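Local coordinates for RabGDI protein (Plasmodium falciparum 3D7, PDB 3P1W) that probably acts as a Rab GDP-dissociation inhibitor, binding small Rab GTPases in their GDP form and helping to recycle them between membranes during vesicle traffic, at residues I24-G29 and K277-F282; I34-L39 and I46-R51; Y312-H315 and K319-K322. One frame throughout, in Å; residues are numbered along the deposited sequence.

Contact 1. Residues I24-G29 and K277-F282; sequences IILGTG and KNVVDF
A single leucine carries one whole side of this contact: Leu26 sends one methyl to Val279 and the other to Phe282, residues three apart in the chain that a regular strand would turn to opposite faces. Val279 points at the leucine, and the end of the Phe282 ring also comes round to it, consistent with a classic beta bulge, where Val280 and Asp281 both face Lys294 of strand 290-295. The backbones stay well apart, 8.5 Å between Leu26 CA and Val279 CA, and side-chain atoms alone bridge them, burying only 111 Å² between the two segments.

Leu26 holds CG anti to its own carbonyl carbon (chi1 -53°), which swings the fork out toward the bulged strand. Its CD2 branch lies 4.0 Å from Val279 CG2, the two side chains crossing at about a right angle. The other branch runs at the Phe282 ring from the opposite direction, with Leu26 CD1 4.0 Å from Phe282 CZ.

Leu26 ends the first strand of the Rossmann-like, nucleotide-binding type of fold that Rab GDI shares with FAD-containing enzymes. Directly after it comes the glycine-rich turn, in which Gly27 takes a positive phi of 103° and Gly29 occupies the N-cap position of helix 30-41. Strand 279-284 belongs to the antiparallel extension 279-284, 290-295, 300-303, so the leucine packs strand 20-26 against that outlying hairpin. Val290 and Ile293 of strand 290-295, and Leu316 from a loop, also pack on Phe282, while Leu49 and Tyr312 share the Leu26 side chain.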
ATOM      1  N   ILE A  24     -19.976  13.697  -6.096  1.00 28.47           N
ATOM      2  CA  ILE A  24     -18.851  14.412  -6.705  1.00 27.19           C
ATOM      3  C   ILE A  24     -17.575  13.992  -5.939  1.00 25.50           C
ATOM      4  O   ILE A  24     -17.545  13.937  -4.704  1.00 23.49           O
ATOM      5  CB  ILE A  24     -19.029  15.935  -6.698  1.00 27.24           C
ATOM      6  CG1 ILE A  24     -20.246  16.340  -7.537  1.00 28.56           C
ATOM      7  CG2 ILE A  24     -17.766  16.651  -7.226  1.00 27.80           C
ATOM      8  CD1 ILE A  24     -20.555  17.825  -7.476  1.00 27.31           C
ATOM      9  N   ILE A  25     -16.543  13.677  -6.701  1.00 25.08           N
ATOM     10  CA  ILE A  25     -15.302  13.157  -6.147  1.00 23.85           C
ATOM     11  C   ILE A  25     -14.224  14.174  -6.432  1.00 23.41           C
ATOM     12  O   ILE A  25     -14.098  14.613  -7.567  1.00 24.68           O
ATOM     13  CB  ILE A  25     -14.940  11.751  -6.733  1.00 24.05           C
ATOM     14  CG1 ILE A  25     -15.985  10.687  -6.367  1.00 24.67           C
ATOM     15  CG2 ILE A  25     -13.606  11.261  -6.142  1.00 22.88           C
ATOM     16  CD1 ILE A  25     -17.083  10.479  -7.395  1.00 25.92           C
ATOM     17  N   LEU A  26     -13.451  14.567  -5.408  1.00 22.66           N
ATOM     18  CA  LEU A  26     -12.442  15.589  -5.558  1.00 22.55           C
ATOM     19  C   LEU A  26     -11.082  14.940  -5.297  1.00 22.28           C
ATOM     20  O   LEU A  26     -10.874  14.386  -4.222  1.00 22.58           O
ATOM     21  CB  LEU A  26     -12.686  16.730  -4.578  1.00 21.90           C
ATOM     22  CG  LEU A  26     -14.088  17.349  -4.607  1.00 24.53           C
ATOM     23  CD1 LEU A  26     -14.167  18.437  -3.560  1.00 23.79           C
ATOM     24  CD2 LEU A  26     -14.424  17.885  -5.981  1.00 23.60           C
ATOM     25  N   GLY A  27     -10.192  15.017  -6.286  1.00 22.72           N
ATOM     26  CA  GLY A  27      -8.869  14.383  -6.243  1.00 22.06           C
ATOM     27  C   GLY A  27      -8.911  13.123  -7.087  1.00 23.00           C
ATOM     28  O   GLY A  27      -9.952  12.457  -7.137  1.00 24.44           O
ATOM     29  N   THR A  28      -7.806  12.813  -7.771  1.00 22.40           N
ATOM     30  CA  THR A  28      -7.671  11.557  -8.504  1.00 22.50           C
ATOM     31  C   THR A  28      -6.565  10.644  -7.913  1.00 22.14           C
ATOM     32  O   THR A  28      -5.994   9.822  -8.628  1.00 22.44           O
ATOM     33  CB  THR A  28      -7.510  11.768 -10.025  1.00 23.15           C
ATOM     34  OG1 THR A  28      -6.394  12.620 -10.310  1.00 23.85           O
ATOM     35  CG2 THR A  28      -8.823  12.427 -10.625  1.00 24.18           C
ATOM     36  N   GLY A  29      -6.371  10.729  -6.595  1.00 21.25           N
ATOM     37  CA  GLY A  29      -5.565   9.738  -5.876  1.00 21.19           C
ATOM     38  C   GLY A  29      -6.200   8.389  -6.133  1.00 21.32           C
ATOM     39  O   GLY A  29      -7.373   8.292  -6.564  1.00 21.80           O
ATOM     40  N   LYS A 277      -9.452  21.726 -12.560  1.00 40.13           N
ATOM     41  CA  LYS A 277     -10.739  22.231 -12.061  1.00 42.39           C
ATOM     42  C   LYS A 277     -10.623  22.660 -10.611  1.00 43.11           C
ATOM     43  O   LYS A 277     -10.589  21.816  -9.706  1.00 43.50           O
ATOM     44  CB  LYS A 277     -11.817  21.159 -12.195  1.00 42.28           C
ATOM     45  CG  LYS A 277     -12.282  20.918 -13.624  1.00 44.31           C
ATOM     46  CD  LYS A 277     -12.946  22.154 -14.231  1.00 45.53           C
ATOM     47  CE  LYS A 277     -13.556  21.848 -15.585  1.00 48.22           C
ATOM     48  NZ  LYS A 277     -13.681  23.086 -16.382  1.00 49.03           N
ATOM     49  N   ASN A 278     -10.533  23.968 -10.391  1.00 45.28           N
ATOM     50  CA  ASN A 278     -10.266  24.506  -9.061  1.00 46.05           C
ATOM     51  C   ASN A 278     -11.526  24.811  -8.235  1.00 46.33           C
ATOM     52  O   ASN A 278     -12.163  25.853  -8.385  1.00 47.72           O
ATOM     53  CB  ASN A 278      -9.383  25.751  -9.146  1.00 46.98           C
ATOM     54  CG  ASN A 278      -8.756  26.111  -7.798  1.00 48.58           C
ATOM     55  OD1 ASN A 278      -8.380  25.226  -7.000  1.00 51.33           O
ATOM     56  ND2 ASN A 278      -8.633  27.406  -7.539  1.00 50.63           N
ATOM     57  N   VAL A 279     -11.848  23.890  -7.347  1.00 46.06           N
ATOM     58  CA  VAL A 279     -12.957  24.047  -6.429  1.00 46.73           C
ATOM     59  C   VAL A 279     -12.593  25.107  -5.400  1.00 47.17           C
ATOM     60  O   VAL A 279     -11.487  25.093  -4.849  1.00 47.09           O
ATOM     61  CB  VAL A 279     -13.269  22.696  -5.770  1.00 45.96           C
ATOM     62  CG1 VAL A 279     -14.391  22.816  -4.757  1.00 46.25           C
ATOM     63  CG2 VAL A 279     -13.622  21.696  -6.848  1.00 45.68           C
ATOM     64  N   VAL A 280     -13.489  26.065  -5.194  1.00 48.37           N
ATOM     65  CA  VAL A 280     -13.254  27.122  -4.212  1.00 48.39           C
ATOM     66  C   VAL A 280     -14.284  27.139  -3.074  1.00 48.49           C
ATOM     67  O   VAL A 280     -14.139  27.954  -2.144  1.00 49.52           O
ATOM     68  CB  VAL A 280     -13.156  28.528  -4.875  1.00 49.55           C
ATOM     69  CG1 VAL A 280     -12.099  28.505  -5.998  1.00 50.13           C
ATOM     70  CG2 VAL A 280     -14.521  29.031  -5.388  1.00 51.09           C
ATOM     71  N   ASP A 281     -15.293  26.253  -3.130  1.00 46.69           N
ATOM     72  CA  ASP A 281     -16.308  26.157  -2.073  1.00 45.56           C
ATOM     73  C   ASP A 281     -17.197  24.901  -2.113  1.00 43.05           C
ATOM     74  O   ASP A 281     -17.477  24.331  -3.188  1.00 42.55           O
ATOM     75  CB  ASP A 281     -17.204  27.389  -2.093  1.00 47.66           C
ATOM     76  CG  ASP A 281     -16.528  28.617  -1.504  1.00 50.41           C
ATOM     77  OD1 ASP A 281     -15.902  28.492  -0.413  1.00 52.64           O
ATOM     78  OD2 ASP A 281     -16.622  29.692  -2.143  1.00 53.81           O
ATOM     79  N   PHE A 282     -17.618  24.484  -0.918  1.00 38.97           N
ATOM     80  CA  PHE A 282     -18.733  23.582  -0.752  1.00 37.66           C
ATOM     81  C   PHE A 282     -19.991  24.408  -0.545  1.00 38.10           C
ATOM     82  O   PHE A 282     -19.939  25.470   0.073  1.00 38.20           O
ATOM     83  CB  PHE A 282     -18.528  22.696   0.469  1.00 36.69           C
ATOM     84  CG  PHE A 282     -17.406  21.706   0.323  1.00 34.24           C
ATOM     85  CD1 PHE A 282     -17.639  20.450  -0.213  1.00 35.12           C
ATOM     86  CD2 PHE A 282     -16.126  22.030   0.709  1.00 34.26           C
ATOM     87  CE1 PHE A 282     -16.607  19.521  -0.347  1.00 32.20           C
ATOM     88  CE2 PHE A 282     -15.092  21.104   0.582  1.00 33.22           C
ATOM     89  CZ  PHE A 282     -15.336  19.856   0.044  1.00 31.92           C
TER

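Contact 2. Residues I34-L39 and I46-R51; sequences ILSGLL and ILVLDR
Ser36 meets Ile46 and Val48 at the heart of a beta-alpha-beta unit, in which helix 30-41 connects parallel strands 20-26 and 46-49 of the Rossmann-like sheet. The helix and strand segments run nearly antiparallel, at 164°, with their axes 9.6 Å apart at closest approach. The small serine on the inner face of the helix probably lets the branched strand side chains come right up to it.

The tight part is gathered around that serine. Ile46, though partly exposed, places CG1 between its backbone N and carbonyl carbon (chi1 70°) and then extends (chi2 176°), a path that lifts CD1 to the helix backbone: Ile46 CD1 sits 3.4 Å from Ser36 O and is also close to Ser36 CB, at 3.7 Å. The hydroxyl is hydrogen-bonded to Glu32 O one turn back in the helix, so it keeps a polar partner although a methyl of Val48 presses on it. Ile25 and Phe273 help to enclose the same serine.

At Leu39 these two segments meet more sparsely. Leu39 offers this strand little more than its CB, 3.8 Å from Ile46 CG2; the rest of its side chain is shared with Val23, Trp450 and Trp454, the two tryptophans coming from helix 440-454. Beyond Val48 the chain leaves the helix behind, and Arg51 lies against the ring of Tyr312 as a cation-pi pair. The Leu47 side chain projects to the other face of the sheet. Val48 makes its approach with the branch beside its backbone N, bringing CG2 to 3.4 Å from Ser36 OG.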
ATOM      1  N   ILE A  34     -10.556   4.476  -7.514  1.00 25.73           N
ATOM      2  CA  ILE A  34     -11.161   3.158  -7.243  1.00 26.83           C
ATOM      3  C   ILE A  34     -12.628   3.286  -6.812  1.00 28.08           C
ATOM      4  O   ILE A  34     -13.524   2.568  -7.334  1.00 29.36           O
ATOM      5  CB  ILE A  34     -10.325   2.366  -6.171  1.00 26.05           C
ATOM      6  CG1 ILE A  34      -8.929   2.065  -6.722  1.00 26.15           C
ATOM      7  CG2 ILE A  34     -11.052   1.101  -5.768  1.00 25.95           C
ATOM      8  CD1 ILE A  34      -7.846   1.685  -5.659  1.00 22.87           C
ATOM      9  N   LEU A  35     -12.894   4.216  -5.900  1.00 27.38           N
ATOM     10  CA  LEU A  35     -14.251   4.480  -5.445  1.00 28.39           C
ATOM     11  C   LEU A  35     -15.126   4.999  -6.597  1.00 29.29           C
ATOM     12  O   LEU A  35     -16.278   4.605  -6.726  1.00 30.10           O
ATOM     13  CB  LEU A  35     -14.257   5.470  -4.271  1.00 27.35           C
ATOM     14  CG  LEU A  35     -13.887   4.868  -2.912  1.00 27.12           C
ATOM     15  CD1 LEU A  35     -13.436   5.936  -1.921  1.00 25.84           C
ATOM     16  CD2 LEU A  35     -15.017   4.027  -2.353  1.00 27.30           C
ATOM     17  N   SER A  36     -14.572   5.863  -7.445  1.00 29.22           N
ATOM     18  CA  SER A  36     -15.290   6.350  -8.627  1.00 30.25           C
ATOM     19  C   SER A  36     -15.686   5.187  -9.547  1.00 31.96           C
ATOM     20  O   SER A  36     -16.819   5.141 -10.075  1.00 32.55           O
ATOM     21  CB  SER A  36     -14.442   7.366  -9.413  1.00 30.40           C
ATOM     22  OG  SER A  36     -14.201   8.541  -8.657  1.00 29.13           O
ATOM     23  N   GLY A  37     -14.743   4.265  -9.746  1.00 30.98           N
ATOM     24  CA  GLY A  37     -14.949   3.043 -10.517  1.00 32.94           C
ATOM     25  C   GLY A  37     -16.093   2.203  -9.983  1.00 34.33           C
ATOM     26  O   GLY A  37     -16.993   1.815 -10.740  1.00 36.33           O
ATOM     27  N   LEU A  38     -16.073   1.948  -8.677  1.00 33.45           N
ATOM     28  CA  LEU A  38     -17.156   1.229  -8.002  1.00 34.72           C
ATOM     29  C   LEU A  38     -18.515   1.935  -8.104  1.00 36.22           C
ATOM     30  O   LEU A  38     -19.551   1.273  -8.320  1.00 37.38           O
ATOM     31  CB  LEU A  38     -16.805   1.024  -6.530  1.00 33.70           C
ATOM     32  CG  LEU A  38     -15.672   0.023  -6.261  1.00 33.34           C
ATOM     33  CD1 LEU A  38     -15.244   0.126  -4.814  1.00 32.66           C
ATOM     34  CD2 LEU A  38     -16.144  -1.394  -6.609  1.00 34.61           C
ATOM     35  N   LEU A  39     -18.532   3.261  -7.925  1.00 35.49           N
ATOM     36  CA  LEU A  39     -19.788   4.033  -8.065  1.00 37.35           C
ATOM     37  C   LEU A  39     -20.344   3.941  -9.488  1.00 39.44           C
ATOM     38  O   LEU A  39     -21.543   3.696  -9.687  1.00 41.05           O
ATOM     39  CB  LEU A  39     -19.564   5.500  -7.682  1.00 36.19           C
ATOM     40  CG  LEU A  39     -19.320   5.721  -6.184  1.00 35.21           C
ATOM     41  CD1 LEU A  39     -18.680   7.098  -5.859  1.00 34.26           C
ATOM     42  CD2 LEU A  39     -20.592   5.504  -5.416  1.00 35.53           C
ATOM     43  N   ILE A  46     -21.776  10.310 -11.428  1.00 38.75           N
ATOM     44  CA  ILE A  46     -20.651  10.932 -10.739  1.00 36.85           C
ATOM     45  C   ILE A  46     -19.930  11.959 -11.602  1.00 36.19           C
ATOM     46  O   ILE A  46     -19.993  11.914 -12.837  1.00 37.18           O
ATOM     47  CB  ILE A  46     -19.597   9.869 -10.265  1.00 34.87           C
ATOM     48  CG1 ILE A  46     -18.834   9.246 -11.449  1.00 35.50           C
ATOM     49  CG2 ILE A  46     -20.265   8.777  -9.448  1.00 36.44           C
ATOM     50  CD1 ILE A  46     -17.702   8.255 -11.036  1.00 32.04           C
ATOM     51  N   LEU A  47     -19.227  12.859 -10.922  1.00 33.78           N
ATOM     52  CA  LEU A  47     -18.317  13.818 -11.544  1.00 32.70           C
ATOM     53  C   LEU A  47     -17.020  13.728 -10.738  1.00 30.45           C
ATOM     54  O   LEU A  47     -17.074  13.738  -9.508  1.00 29.66           O
ATOM     55  CB  LEU A  47     -18.872  15.224 -11.434  1.00 32.89           C
ATOM     56  CG  LEU A  47     -18.012  16.376 -11.979  1.00 33.44           C
ATOM     57  CD1 LEU A  47     -17.693  16.207 -13.464  1.00 33.88           C
ATOM     58  CD2 LEU A  47     -18.699  17.732 -11.739  1.00 33.92           C
ATOM     59  N   VAL A  48     -15.882  13.663 -11.426  1.00 29.64           N
ATOM     60  CA  VAL A  48     -14.563  13.593 -10.761  1.00 27.68           C
ATOM     61  C   VAL A  48     -13.751  14.812 -11.167  1.00 27.88           C
ATOM     62  O   VAL A  48     -13.564  15.043 -12.377  1.00 29.57           O
ATOM     63  CB  VAL A  48     -13.825  12.292 -11.150  1.00 27.12           C
ATOM     64  CG1 VAL A  48     -12.459  12.194 -10.430  1.00 25.11           C
ATOM     65  CG2 VAL A  48     -14.713  11.084 -10.829  1.00 28.48           C
ATOM     66  N   LEU A  49     -13.311  15.601 -10.178  1.00 26.54           N
ATOM     67  CA  LEU A  49     -12.611  16.867 -10.399  1.00 26.76           C
ATOM     68  C   LEU A  49     -11.280  16.873  -9.687  1.00 25.84           C
ATOM     69  O   LEU A  49     -11.196  16.390  -8.555  1.00 25.76           O
ATOM     70  CB  LEU A  49     -13.432  18.037  -9.829  1.00 27.10           C
ATOM     71  CG  LEU A  49     -14.864  18.115 -10.348  1.00 29.82           C
ATOM     72  CD1 LEU A  49     -15.574  19.305  -9.720  1.00 31.60           C
ATOM     73  CD2 LEU A  49     -14.852  18.217 -11.859  1.00 28.31           C
ATOM     74  N   ASP A  50     -10.266  17.469 -10.318  1.00 25.80           N
ATOM     75  CA  ASP A  50      -8.948  17.598  -9.720  1.00 25.86           C
ATOM     76  C   ASP A  50      -8.360  18.953 -10.078  1.00 27.03           C
ATOM     77  O   ASP A  50      -8.362  19.365 -11.251  1.00 28.02           O
ATOM     78  CB  ASP A  50      -8.041  16.458 -10.228  1.00 25.02           C
ATOM     79  CG  ASP A  50      -6.763  16.267  -9.382  1.00 25.05           C
ATOM     80  OD1 ASP A  50      -6.191  17.244  -8.867  1.00 27.22           O
ATOM     81  OD2 ASP A  50      -6.366  15.103  -9.227  1.00 24.95           O
ATOM     82  N   ARG A  51      -7.848  19.647  -9.070  1.00 26.84           N
ATOM     83  CA  ARG A  51      -7.225  20.948  -9.280  1.00 28.54           C
ATOM     84  C   ARG A  51      -5.935  20.886 -10.114  1.00 29.17           C
ATOM     85  O   ARG A  51      -5.552  21.867 -10.729  1.00 30.51           O
ATOM     86  CB  ARG A  51      -6.946  21.621  -7.937  1.00 28.11           C
ATOM     87  CG  ARG A  51      -5.822  20.987  -7.131  1.00 28.40           C
ATOM     88  CD  ARG A  51      -5.472  21.779  -5.869  1.00 30.38           C
ATOM     89  NE  ARG A  51      -6.443  21.590  -4.799  1.00 32.29           N
ATOM     90  CZ  ARG A  51      -6.444  20.581  -3.920  1.00 30.34           C
ATOM     91  NH1 ARG A  51      -5.545  19.613  -3.971  1.00 28.78           N
ATOM     92  NH2 ARG A  51      -7.372  20.540  -2.979  1.00 31.30           N
TER

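Contact 3. Residues Y312-H315 and K319-K322; sequences YVMH and KIKK
Val313 is the first residue of 312-315 to meet the strand segment, packing on both Lys319 and Ile320; the Tyr312 side chain, just before it, lies against Asp50 instead. The valine has CG1 anti to its carbonyl carbon (chi1 -65°), which leaves CG2 to face 319-322. That one methyl serves two partners, 4.0 Å from Lys319 CB and 3.9 Å from Ile320 CG2. The valine side chain crosses the lysine at about a right angle, with Val313 CB 4.1 Å from Lys319 CB, and crosses the isoleucine at a slant. What touches the valine is thus the start of the lysine chain, CB and CG. Two bends, chi2 -51° and chi3 -65°, then carry its amino group away to a hydrogen bond with Ile427 O and a salt bridge with Asp425, which would balance the charge of the buried lysine outside the contact.

This is a short link between two sheets. The loop leaves strand 305-308 of the Rossmann-like sheet and leads into strand 320-333, a long member of the second, mixed sheet. Val313 and Ile320 both also rest on Val429, whose strand 427-429 lies beside 305-308, so the hydrophobic corner joins the two sheets where the chain passes over.

Next along the loop is Met314, exposed, its CB directed away from the strand. Its sulfur nevertheless comes back to the isoleucine: Met314 SD lies 3.8 Å from Ile320 CD1, and the two side chains cross at about a right angle. Tyr416 of strand 405-418 touches both of them.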
ATOM      1  N   TYR A 312      -8.828  18.771   0.191  1.00 20.13           N
ATOM      2  CA  TYR A 312     -10.048  19.488  -0.206  1.00 21.18           C
ATOM      3  C   TYR A 312     -10.906  19.969   0.960  1.00 22.54           C
ATOM      4  O   TYR A 312     -11.903  20.710   0.745  1.00 24.11           O
ATOM      5  CB  TYR A 312     -10.870  18.644  -1.190  1.00 21.17           C
ATOM      6  CG  TYR A 312     -10.222  18.575  -2.529  1.00 21.77           C
ATOM      7  CD1 TYR A 312     -10.421  19.565  -3.486  1.00 24.76           C
ATOM      8  CD2 TYR A 312      -9.375  17.497  -2.852  1.00 22.38           C
ATOM      9  CE1 TYR A 312      -9.806  19.501  -4.732  1.00 24.73           C
ATOM     10  CE2 TYR A 312      -8.757  17.432  -4.082  1.00 23.02           C
ATOM     11  CZ  TYR A 312      -8.961  18.429  -5.016  1.00 26.65           C
ATOM     12  OH  TYR A 312      -8.309  18.332  -6.236  1.00 28.93           O
ATOM     13  N   VAL A 313     -10.508  19.640   2.184  1.00 22.31           N
ATOM     14  CA  VAL A 313     -11.284  19.998   3.367  1.00 23.04           C
ATOM     15  C   VAL A 313     -10.458  20.719   4.407  1.00 24.52           C
ATOM     16  O   VAL A 313     -10.816  20.748   5.593  1.00 24.28           O
ATOM     17  CB  VAL A 313     -11.977  18.751   3.998  1.00 23.15           C
ATOM     18  CG1 VAL A 313     -13.038  18.158   3.048  1.00 23.35           C
ATOM     19  CG2 VAL A 313     -10.936  17.648   4.408  1.00 20.92           C
ATOM     20  N   MET A 314      -9.383  21.369   3.965  1.00 25.53           N
ATOM     21  CA  MET A 314      -8.487  22.027   4.912  1.00 27.31           C
ATOM     22  C   MET A 314      -9.110  23.286   5.519  1.00 28.85           C
ATOM     23  O   MET A 314      -8.632  23.753   6.554  1.00 31.12           O
ATOM     24  CB  MET A 314      -7.166  22.390   4.236  1.00 27.48           C
ATOM     25  CG  MET A 314      -6.346  21.216   3.812  1.00 28.69           C
ATOM     26  SD  MET A 314      -5.708  20.287   5.209  1.00 32.72           S
ATOM     27  CE  MET A 314      -4.339  21.355   5.631  1.00 35.69           C
ATOM     28  N   HIS A 315     -10.154  23.802   4.865  0.50 28.79           N
ATOM     29  CA  HIS A 315     -10.931  24.945   5.347  0.50 29.18           C
ATOM     30  C   HIS A 315     -12.151  24.588   6.199  0.50 29.65           C
ATOM     31  O   HIS A 315     -12.789  25.477   6.765  0.50 30.19           O
ATOM     32  CB  HIS A 315     -11.396  25.802   4.151  0.50 30.12           C
ATOM     33  CG  HIS A 315     -12.227  25.067   3.148  0.50 28.87           C
ATOM     34  ND1 HIS A 315     -11.866  23.842   2.614  0.50 26.65           N
ATOM     35  CD2 HIS A 315     -13.389  25.418   2.547  0.50 28.35           C
ATOM     36  CE1 HIS A 315     -12.778  23.479   1.729  0.50 28.82           C
ATOM     37  NE2 HIS A 315     -13.706  24.422   1.664  0.50 26.83           N
ATOM     38  N   LYS A 319     -13.224  17.849  10.193  1.00 27.95           N
ATOM     39  CA  LYS A 319     -13.270  16.872   9.101  1.00 26.56           C
ATOM     40  C   LYS A 319     -12.116  15.891   9.184  1.00 25.01           C
ATOM     41  O   LYS A 319     -12.308  14.702   8.954  1.00 24.28           O
ATOM     42  CB  LYS A 319     -13.204  17.545   7.738  1.00 26.26           C
ATOM     43  CG  LYS A 319     -14.439  18.363   7.343  1.00 25.23           C
ATOM     44  CD  LYS A 319     -15.743  17.585   7.492  1.00 25.64           C
ATOM     45  CE  LYS A 319     -15.859  16.399   6.560  1.00 24.38           C
ATOM     46  NZ  LYS A 319     -17.121  15.641   6.753  1.00 25.11           N
ATOM     47  N   ILE A 320     -10.936  16.396   9.501  1.00 24.21           N
ATOM     48  CA  ILE A 320      -9.742  15.554   9.576  1.00 23.91           C
ATOM     49  C   ILE A 320      -8.944  15.843  10.832  1.00 24.34           C
ATOM     50  O   ILE A 320      -9.024  16.935  11.412  1.00 23.72           O
ATOM     51  CB  ILE A 320      -8.822  15.728   8.345  1.00 22.38           C
ATOM     52  CG1 ILE A 320      -8.456  17.200   8.143  1.00 24.87           C
ATOM     53  CG2 ILE A 320      -9.503  15.148   7.096  1.00 22.55           C
ATOM     54  CD1 ILE A 320      -7.670  17.463   6.880  1.00 24.58           C
ATOM     55  N   LYS A 321      -8.164  14.845  11.227  1.00 23.76           N
ATOM     56  CA  LYS A 321      -7.298  14.932  12.384  1.00 25.27           C
ATOM     57  C   LYS A 321      -5.926  14.462  11.929  1.00 23.22           C
ATOM     58  O   LYS A 321      -5.831  13.424  11.308  1.00 22.23           O
ATOM     59  CB  LYS A 321      -7.853  13.997  13.434  1.00 26.83           C
ATOM     60  CG  LYS A 321      -7.011  13.698  14.665  1.00 33.18           C
ATOM     61  CD  LYS A 321      -7.859  12.895  15.677  1.00 37.91           C
ATOM     62  CE  LYS A 321      -8.212  11.462  15.173  1.00 40.53           C
ATOM     63  NZ  LYS A 321      -9.329  10.821  15.972  1.00 44.53           N
ATOM     64  N   LYS A 322      -4.886  15.236  12.222  1.00 23.74           N
ATOM     65  CA  LYS A 322      -3.522  14.833  11.945  1.00 23.15           C
ATOM     66  C   LYS A 322      -3.063  13.823  13.005  1.00 23.92           C
ATOM     67  O   LYS A 322      -3.180  14.066  14.226  1.00 23.90           O
ATOM     68  CB  LYS A 322      -2.609  16.062  11.872  1.00 23.76           C
ATOM     69  CG  LYS A 322      -1.129  15.758  11.610  1.00 25.64           C
ATOM     70  CD  LYS A 322      -0.277  17.035  11.541  1.00 30.40           C
ATOM     71  CE  LYS A 322       1.230  16.756  11.792  1.00 34.30           C
ATOM     72  NZ  LYS A 322       2.173  17.841  11.223  1.00 34.36           N
TER

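Contacts 1 and 2 lie in the Rossmann-like sheet; contact 3 leads from it to the second sheet. Contacts 1 and 2, with centres about 10 Å apart, share neighbouring strands 20-26 and 46-49: Gly27 N lies 2.8 Å from Leu49 O and Thr28 OG1 2.7 Å from Asp50 OD2, both probable hydrogen bonds that tie the glycine-rich turn to the end of the second strand. Contact 3, centred about 14 Å from the centre of contact 1, meets it through Tyr312, whose CE2 is 3.6 Å from Gly27 N. The centres of contacts 2 and 3 are about 19 Å apart, yet Tyr312 OH probably accepts a hydrogen bond from Arg51 N at 3.2 Å.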